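Side-chain contact in SEC-C motif domain protein (PDB 2I9W), which is of unknown function but binds two zinc ions through four-cysteine sites and joins an NTF2-like (cystatin-like) domain to a SEC-C motif: residues Cys29-Pro32 against Tyr33-Leu37. Residues are numbered along the deposited sequence; the frame is centred on the assembly and turned at random.
With ZN (zinc ion), chain B.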
loop_
_atom_site.group_PDB
_atom_site.type_symbol
_atom_site.label_atom_id
_atom_site.label_comp_id
_atom_site.label_asym_id
_atom_site.label_seq_id
_atom_site.Cartn_x
_atom_site.Cartn_y
_atom_site.Cartn_z
ATOM N N CYS A 29 5.684 5.756 -13.589
ATOM C CA CYS A 29 5.689 4.748 -12.519
ATOM C C CYS A 29 4.339 4.752 -11.761
ATOM O O CYS A 29 3.380 4.140 -12.231
ATOM C CB CYS A 29 6.907 4.952 -11.585
ATOM S SG CYS A 29 7.171 3.634 -10.357
ATOM N N CYS A 30 4.235 5.494 -10.635
ATOM C CA CYS A 30 3.053 5.420 -9.784
ATOM C C CYS A 30 1.890 6.313 -10.257
ATOM O O CYS A 30 0.726 6.058 -9.913
ATOM C CB CYS A 30 3.475 5.789 -8.360
ATOM S SG CYS A 30 4.424 4.477 -7.467
ATOM N N GLN A 31 2.190 7.384 -11.017
ATOM C CA GLN A 31 1.159 8.384 -11.310
ATOM C C GLN A 31 -0.071 7.777 -12.010
ATOM O O GLN A 31 -1.174 8.101 -11.667
ATOM C CB GLN A 31 1.723 9.551 -12.122
ATOM C CG GLN A 31 0.713 10.629 -12.307
ATOM C CD GLN A 31 1.282 11.821 -13.046
ATOM O OE1 GLN A 31 2.451 11.847 -13.425
ATOM N NE2 GLN A 31 0.452 12.813 -13.239
ATOM N N PRO A 32 0.119 6.867 -12.996
ATOM C CA PRO A 32 -1.074 6.266 -13.613
ATOM C C PRO A 32 -2.066 5.573 -12.641
ATOM O O PRO A 32 -3.283 5.574 -12.867
ATOM C CB PRO A 32 -0.469 5.250 -14.608
ATOM C CG PRO A 32 0.891 5.801 -14.895
ATOM C CD PRO A 32 1.369 6.375 -13.602
ATOM N N TYR A 33 -1.524 5.000 -11.574
ATOM C CA TYR A 33 -2.282 4.258 -10.604
ATOM C C TYR A 33 -2.998 5.254 -9.727
ATOM O O TYR A 33 -4.157 5.066 -9.407
ATOM C CB TYR A 33 -1.357 3.301 -9.828
ATOM C CG TYR A 33 -0.777 2.307 -10.775
ATOM C CD1 TYR A 33 -1.514 1.197 -11.164
ATOM C CD2 TYR A 33 0.438 2.520 -11.375
ATOM C CE1 TYR A 33 -1.035 0.322 -12.088
ATOM C CE2 TYR A 33 0.925 1.662 -12.342
ATOM C CZ TYR A 33 0.171 0.562 -12.693
ATOM O OH TYR A 33 0.631 -0.341 -13.620
ATOM N N HIS A 34 -2.307 6.296 -9.289
ATOM C CA HIS A 34 -2.966 7.284 -8.440
ATOM C C HIS A 34 -4.117 7.927 -9.273
ATOM O O HIS A 34 -5.261 8.009 -8.853
ATOM C CB HIS A 34 -1.999 8.366 -8.020
ATOM C CG HIS A 34 -0.927 7.896 -7.089
ATOM N ND1 HIS A 34 0.263 8.571 -6.906
ATOM C CD2 HIS A 34 -0.829 6.768 -6.359
ATOM C CE1 HIS A 34 1.000 7.910 -6.031
ATOM N NE2 HIS A 34 0.354 6.810 -5.683
ATOM N N ASP A 35 -3.780 8.383 -10.466
ATOM C CA ASP A 35 -4.786 9.058 -11.317
ATOM C C ASP A 35 -5.951 8.134 -11.671
ATOM O O ASP A 35 -7.099 8.569 -11.791
ATOM C CB ASP A 35 -4.089 9.605 -12.573
ATOM C CG ASP A 35 -3.227 10.831 -12.287
ATOM O OD1 ASP A 35 -3.227 11.352 -11.146
ATOM O OD2 ASP A 35 -2.522 11.272 -13.217
ATOM N N GLY A 36 -5.646 6.858 -11.840
ATOM C CA GLY A 36 -6.621 5.857 -12.238
ATOM C C GLY A 36 -7.717 5.638 -11.219
ATOM O O GLY A 36 -8.897 5.620 -11.563
ATOM N N LEU A 37 -7.311 5.477 -9.963
ATOM C CA LEU A 37 -8.242 5.267 -8.857
ATOM C C LEU A 37 -9.021 6.551 -8.598
ATOM O O LEU A 37 -10.204 6.497 -8.235
ATOM C CB LEU A 37 -7.503 4.819 -7.593
ATOM C CG LEU A 37 -8.165 3.754 -6.717
ATOM C CD1 LEU A 37 -8.649 2.585 -7.555
ATOM C CD2 LEU A 37 -7.186 3.263 -5.657
HETATM ZN ZN ZN B . 6.615 4.635 -8.329
#
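Q31 and D35, one turn apart in helix 31-39, illustrate an i to i+4 side-chain contact near the beginning of a helix that follows a zinc-binding cysteine pair. The four-cysteine site of the N-terminal zinc-binding domain takes SG of C29 and of C30, with C9 and C11 completing it; the SG of C30 lies 2.4 Å from the zinc ion. O of C30 accepts from both Y33 N and H34 N, the latter at 3.1 Å. That same oxygen sits over one face of the H34 imidazole, whose two nitrogens bond to Y26 and T59, while O of C29 meets the Y33 ring in plane, 3.5 Å from its CD2. Following D35 outward, CB lies against Q31 O at 3.4 Å, and CG, anti to its own carbonyl carbon (chi1 -73°), stays near that oxygen while facing Q31 CG. OD1 of D35 remains 3.9 Å from Q31 O. D35 OD2 ends 3.4 Å from Q31 CG and points to the Q31 amide, whose OE1 is held by S5; amide and carboxylate planes stand 78° apart. An alanine at D35 is likely to leave Q31 NE2 without this acceptor and Q31 CG without its carboxylate neighbour. The side-chain hydrogen bond is weak, spanning 3.3 Å from Q31 NE2 to D35 OD2 and bent to 139° at the hydrogen.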